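PDB 3GRH: putative acyl-CoA thioester hydrolase YbhC from Escherichia coli K-12, which is a putative thioesterase of the pectinesterase family that neither binds pectin nor shows pectinesterase activity. Local coordinates for residues W369-N382 and R394-E406. Residues are numbered along the deposited sequence; the frame is centred on the assembly and turned at random.
Sequences WADAVISNRPFAGN and RNLNDTNYNRMWE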
loop_
_atom_site.group_PDB
_atom_site.type_symbol
_atom_site.label_atom_id
_atom_site.label_comp_id
_atom_site.label_asym_id
_atom_site.label_seq_id
_atom_site.Cartn_x
_atom_site.Cartn_y
_atom_site.Cartn_z
ATOM N N TRP A 369 13.857 9.884 -8.243
ATOM C CA TRP A 369 14.111 8.823 -7.312
ATOM C C TRP A 369 15.254 9.185 -6.371
ATOM O O TRP A 369 16.349 9.610 -6.774
ATOM C CB TRP A 369 14.449 7.556 -8.065
ATOM C CG TRP A 369 13.509 7.129 -9.124
ATOM C CD1 TRP A 369 13.726 7.178 -10.447
ATOM C CD2 TRP A 369 12.198 6.522 -8.955
ATOM N NE1 TRP A 369 12.636 6.632 -11.132
ATOM C CE2 TRP A 369 11.701 6.246 -10.193
ATOM C CE3 TRP A 369 11.439 6.165 -7.821
ATOM C CZ2 TRP A 369 10.469 5.636 -10.365
ATOM C CZ3 TRP A 369 10.237 5.575 -7.999
ATOM C CH2 TRP A 369 9.765 5.320 -9.230
ATOM N N ALA A 370 14.971 9.043 -5.095
ATOM C CA ALA A 370 15.906 9.419 -4.027
ATOM C C ALA A 370 16.809 8.272 -3.592
ATOM O O ALA A 370 16.549 7.095 -3.842
ATOM C CB ALA A 370 15.107 9.940 -2.831
ATOM N N ASP A 371 17.846 8.612 -2.835
ATOM C CA ASP A 371 18.661 7.561 -2.234
ATOM C C ASP A 371 17.868 6.720 -1.243
ATOM O O ASP A 371 16.830 7.167 -0.696
ATOM C CB ASP A 371 19.801 8.177 -1.468
ATOM C CG ASP A 371 20.696 9.029 -2.326
ATOM O OD1 ASP A 371 20.555 9.070 -3.581
ATOM O OD2 ASP A 371 21.581 9.713 -1.714
ATOM N N ALA A 372 18.366 5.522 -0.948
ATOM C CA ALA A 372 17.588 4.582 -0.106
ATOM C C ALA A 372 17.495 5.000 1.328
ATOM O O ALA A 372 18.428 5.621 1.872
ATOM C CB ALA A 372 18.178 3.202 -0.172
ATOM N N VAL A 373 16.353 4.688 1.932
ATOM C CA VAL A 373 16.218 4.938 3.355
ATOM C C VAL A 373 16.877 3.762 4.083
ATOM O O VAL A 373 16.962 2.632 3.567
ATOM C CB VAL A 373 14.787 5.284 3.750
ATOM C CG1 VAL A 373 13.896 4.201 3.428
ATOM C CG2 VAL A 373 14.681 5.696 5.251
ATOM N N ILE A 374 17.413 4.094 5.266
ATOM C CA ILE A 374 18.045 3.154 6.199
ATOM C C ILE A 374 19.503 2.975 5.820
ATOM O O ILE A 374 20.395 3.222 6.627
ATOM C CB ILE A 374 17.281 1.789 6.358
ATOM C CG1 ILE A 374 15.890 2.047 6.979
ATOM C CG2 ILE A 374 18.057 0.828 7.276
ATOM C CD1 ILE A 374 14.957 0.858 6.934
ATOM N N SER A 375 19.758 2.579 4.592
ATOM C CA SER A 375 21.102 2.358 4.154
ATOM C C SER A 375 21.793 3.539 3.507
ATOM O O SER A 375 23.017 3.523 3.399
ATOM C CB SER A 375 21.125 1.262 3.127
ATOM O OG SER A 375 20.416 1.760 2.005
ATOM N N ASN A 376 21.016 4.544 3.094
ATOM C CA ASN A 376 21.503 5.693 2.359
ATOM C C ASN A 376 22.241 5.327 1.099
ATOM O O ASN A 376 23.025 6.095 0.619
ATOM C CB ASN A 376 22.314 6.624 3.239
ATOM C CG ASN A 376 21.599 6.957 4.527
ATOM O OD1 ASN A 376 20.409 7.256 4.515
ATOM N ND2 ASN A 376 22.346 6.955 5.655
ATOM N N ARG A 377 21.878 4.180 0.520
ATOM C CA ARG A 377 22.458 3.724 -0.717
ATOM C C ARG A 377 22.105 4.693 -1.846
ATOM O O ARG A 377 20.924 4.957 -2.101
ATOM C CB ARG A 377 21.930 2.355 -1.049
ATOM C CG ARG A 377 22.392 1.879 -2.406
ATOM C CD ARG A 377 21.964 0.463 -2.726
ATOM N NE ARG A 377 20.524 0.169 -2.580
ATOM C CZ ARG A 377 19.756 -0.405 -3.490
ATOM N NH1 ARG A 377 20.222 -0.679 -4.704
ATOM N NH2 ARG A 377 18.515 -0.656 -3.173
ATOM N N PRO A 378 23.095 5.272 -2.499
ATOM C CA PRO A 378 22.778 6.277 -3.501
ATOM C C PRO A 378 21.926 5.739 -4.632
ATOM O O PRO A 378 22.111 4.612 -5.041
ATOM C CB PRO A 378 24.160 6.686 -4.013
ATOM C CG PRO A 378 25.042 6.428 -2.869
ATOM C CD PRO A 378 24.555 5.178 -2.254
ATOM N N PHE A 379 20.995 6.548 -5.151
ATOM C CA PHE A 379 20.181 6.065 -6.238
ATOM C C PHE A 379 21.068 5.833 -7.448
ATOM O O PHE A 379 21.957 6.668 -7.738
ATOM C CB PHE A 379 19.089 7.019 -6.643
ATOM C CG PHE A 379 18.330 6.523 -7.789
ATOM C CD1 PHE A 379 17.425 5.481 -7.615
ATOM C CD2 PHE A 379 18.471 7.065 -9.061
ATOM C CE1 PHE A 379 16.693 4.971 -8.689
ATOM C CE2 PHE A 379 17.757 6.525 -10.138
ATOM C CZ PHE A 379 16.857 5.501 -9.948
ATOM N N ALA A 380 20.869 4.712 -8.131
ATOM C CA ALA A 380 21.648 4.370 -9.340
ATOM C C ALA A 380 20.772 3.738 -10.354
ATOM O O ALA A 380 20.319 2.625 -10.183
ATOM C CB ALA A 380 22.774 3.368 -8.960
ATOM N N GLY A 381 20.483 4.456 -11.416
ATOM C CA GLY A 381 19.615 3.980 -12.435
ATOM C C GLY A 381 20.441 3.337 -13.522
ATOM O O GLY A 381 21.499 3.847 -13.897
ATOM N N ASN A 382 19.958 2.214 -14.037
ATOM C CA ASN A 382 20.681 1.472 -15.074
ATOM C C ASN A 382 20.188 1.815 -16.456
ATOM O O ASN A 382 19.043 1.599 -16.789
ATOM C CB ASN A 382 20.471 -0.012 -14.890
ATOM C CG ASN A 382 21.329 -0.851 -15.778
ATOM O OD1 ASN A 382 22.122 -0.361 -16.660
ATOM N ND2 ASN A 382 21.235 -2.133 -15.554
ATOM N N ARG A 394 19.690 -4.588 -20.771
ATOM C CA ARG A 394 20.142 -4.513 -19.397
ATOM C C ARG A 394 19.428 -5.542 -18.576
ATOM O O ARG A 394 18.348 -5.974 -18.939
ATOM C CB ARG A 394 20.030 -3.096 -18.850
ATOM C CG ARG A 394 18.715 -2.527 -19.157
ATOM C CD ARG A 394 18.416 -1.122 -18.629
ATOM N NE ARG A 394 17.211 -0.753 -19.370
ATOM C CZ ARG A 394 16.686 0.457 -19.492
ATOM N NH1 ARG A 394 17.124 1.486 -18.818
ATOM N NH2 ARG A 394 15.663 0.635 -20.295
ATOM N N ASN A 395 20.089 -6.011 -17.544
ATOM C CA ASN A 395 19.461 -6.949 -16.624
ATOM C C ASN A 395 18.627 -6.139 -15.644
ATOM O O ASN A 395 19.161 -5.398 -14.783
ATOM C CB ASN A 395 20.536 -7.740 -15.911
ATOM C CG ASN A 395 20.007 -8.643 -14.803
ATOM O OD1 ASN A 395 18.818 -8.710 -14.521
ATOM N ND2 ASN A 395 20.970 -9.328 -14.108
ATOM N N LEU A 396 17.317 -6.262 -15.734
ATOM C CA LEU A 396 16.430 -5.482 -14.908
ATOM C C LEU A 396 16.455 -5.864 -13.445
ATOM O O LEU A 396 15.792 -5.164 -12.642
ATOM C CB LEU A 396 14.996 -5.609 -15.437
ATOM C CG LEU A 396 14.810 -5.125 -16.857
ATOM C CD1 LEU A 396 13.420 -5.547 -17.412
ATOM C CD2 LEU A 396 14.982 -3.572 -16.918
ATOM N N ASN A 397 17.163 -6.951 -13.090
ATOM C CA ASN A 397 17.231 -7.395 -11.710
ATOM C C ASN A 397 18.644 -7.308 -11.143
ATOM O O ASN A 397 18.903 -7.786 -10.041
ATOM C CB ASN A 397 16.632 -8.773 -11.584
ATOM C CG ASN A 397 15.168 -8.766 -11.941
ATOM O OD1 ASN A 397 14.765 -9.378 -12.979
ATOM N ND2 ASN A 397 14.371 -8.028 -11.197
ATOM N N ASP A 398 19.482 -6.526 -11.790
ATOM C CA ASP A 398 20.905 -6.343 -11.366
ATOM C C ASP A 398 20.968 -5.642 -10.017
ATOM O O ASP A 398 20.358 -4.587 -9.826
ATOM C CB ASP A 398 21.554 -5.504 -12.482
ATOM C CG ASP A 398 23.031 -5.314 -12.335
ATOM O OD1 ASP A 398 23.586 -5.453 -11.225
ATOM O OD2 ASP A 398 23.686 -5.041 -13.401
ATOM N N THR A 399 21.648 -6.256 -9.036
ATOM C CA THR A 399 21.664 -5.734 -7.715
ATOM C C THR A 399 22.582 -4.542 -7.577
ATOM O O THR A 399 22.605 -3.907 -6.524
ATOM C CB THR A 399 22.014 -6.768 -6.661
ATOM O OG1 THR A 399 23.262 -7.354 -6.985
ATOM C CG2 THR A 399 20.942 -7.830 -6.558
ATOM N N ASN A 400 23.377 -4.257 -8.596
ATOM C CA ASN A 400 24.259 -3.101 -8.623
ATOM C C ASN A 400 23.561 -1.786 -8.913
ATOM O O ASN A 400 24.151 -0.691 -8.771
ATOM C CB ASN A 400 25.414 -3.266 -9.593
ATOM C CG ASN A 400 26.281 -4.464 -9.286
ATOM O OD1 ASN A 400 26.502 -5.347 -10.184
ATOM N ND2 ASN A 400 26.703 -4.556 -8.073
ATOM N N TYR A 401 22.299 -1.900 -9.308
ATOM C CA TYR A 401 21.479 -0.749 -9.598
ATOM C C TYR A 401 20.133 -0.850 -8.911
ATOM O O TYR A 401 19.693 -1.932 -8.508
ATOM C CB TYR A 401 21.254 -0.662 -11.115
ATOM C CG TYR A 401 22.539 -0.466 -11.833
ATOM C CD1 TYR A 401 23.070 0.803 -12.015
ATOM C CD2 TYR A 401 23.164 -1.521 -12.381
ATOM C CE1 TYR A 401 24.194 1.002 -12.693
ATOM C CE2 TYR A 401 24.362 -1.343 -13.040
ATOM C CZ TYR A 401 24.865 -0.091 -13.184
ATOM O OH TYR A 401 26.064 0.102 -13.847
ATOM N N ASN A 402 19.401 0.267 -8.889
ATOM C CA ASN A 402 18.051 0.226 -8.385
ATOM C C ASN A 402 17.117 -0.367 -9.440
ATOM O O ASN A 402 17.493 -0.561 -10.573
ATOM C CB ASN A 402 17.651 1.641 -7.978
ATOM C CG ASN A 402 18.193 2.041 -6.641
ATOM O OD1 ASN A 402 17.653 1.684 -5.549
ATOM N ND2 ASN A 402 19.292 2.744 -6.659
ATOM N N ARG A 403 15.904 -0.644 -9.034
ATOM C CA ARG A 403 14.868 -1.283 -9.828
ATOM C C ARG A 403 13.594 -0.462 -9.794
ATOM O O ARG A 403 12.490 -0.963 -9.672
ATOM C CB ARG A 403 14.602 -2.682 -9.265
ATOM C CG ARG A 403 15.756 -3.591 -9.322
ATOM C CD ARG A 403 15.360 -5.045 -9.199
ATOM N NE ARG A 403 14.822 -5.325 -7.858
ATOM C CZ ARG A 403 14.285 -6.457 -7.479
ATOM N NH1 ARG A 403 14.144 -7.390 -8.367
ATOM N NH2 ARG A 403 13.874 -6.625 -6.241
ATOM N N MET A 404 13.770 0.825 -10.039
ATOM C CA MET A 404 12.689 1.811 -10.118
ATOM C C MET A 404 12.645 2.388 -11.542
ATOM O O MET A 404 13.593 3.018 -12.043
ATOM C CB MET A 404 12.927 2.823 -8.962
ATOM C CG MET A 404 13.062 2.044 -7.738
ATOM S SD MET A 404 14.028 2.700 -6.518
ATOM C CE MET A 404 12.615 3.285 -5.759
ATOM N N TRP A 405 11.521 2.130 -12.193
ATOM C CA TRP A 405 11.365 2.346 -13.625
ATOM C C TRP A 405 10.074 3.031 -14.046
ATOM O O TRP A 405 9.103 2.971 -13.304
ATOM C CB TRP A 405 11.321 1.011 -14.357
ATOM C CG TRP A 405 12.311 -0.030 -13.930
ATOM C CD1 TRP A 405 12.073 -0.992 -13.071
ATOM C CD2 TRP A 405 13.694 -0.182 -14.343
ATOM N NE1 TRP A 405 13.199 -1.809 -12.930
ATOM C CE2 TRP A 405 14.218 -1.289 -13.654
ATOM C CE3 TRP A 405 14.536 0.520 -15.192
ATOM C CZ2 TRP A 405 15.531 -1.732 -13.837
ATOM C CZ3 TRP A 405 15.839 0.081 -15.362
ATOM C CH2 TRP A 405 16.324 -1.015 -14.730
ATOM N N GLU A 406 10.122 3.708 -15.209
ATOM C CA GLU A 406 8.962 4.335 -15.778
ATOM C C GLU A 406 8.787 3.880 -17.182
ATOM O O GLU A 406 9.732 3.501 -17.838
ATOM C CB GLU A 406 9.110 5.809 -15.785
ATOM C CG GLU A 406 9.004 6.427 -14.401
ATOM C CD GLU A 406 9.132 7.861 -14.489
ATOM O OE1 GLU A 406 8.160 8.631 -14.881
ATOM O OE2 GLU A 406 10.294 8.231 -14.309
HETATM O O HOH W 1 12.437 6.247 -13.849
HETATM O O HOH W 2 17.749 1.044 -12.710
HETATM O O HOH W 3 19.202 -2.893 -13.938
HETATM O O HOH W 4 22.544 -4.336 -17.330
#
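N402 N donates to A380 O at 2.8 Å, with an N-H...O angle of 167°, at one end of the right-handed parallel beta-helix typical of pectinesterases. R394 NH1 reaches N382 O, also at 2.8 Å, in the carbonyl plane and close to the guanidinium plane; NH2 of the same group salt-bridges E44, so the arginine ties both segments to the N-terminal region. Water extends the seam: one molecule accepts from N382 N and donates to N402 O, and another accepts from N382 ND2 and donates to N395 O. N382 OD1 turns instead to G384 N. With CG anti to the backbone N (chi1 -172°), the N382 amide stacks on the Y401 ring, the planes 19° apart and CB over the ring face. One end of the N402 amide lies over the rim of the guanidinium face of R377, which is salt-bridged to D343.

Farther in, strands 369-373 and 403-406 run antiparallel, but their axes come no closer than 9.8 Å, so side chains bridge them. M404 CB sits over the six-membered ring of W369, 3.7 Å from its centroid, while SD makes a Met-aromatic contact at the F379 edge. This packing adjoins R340, a probable substrate-binding residue. At the indole edge, an in-plane water accepts from W369 NE1 at 2.8 Å and donates to E406 OE2, the oxygen that also salt-bridges R37 NE.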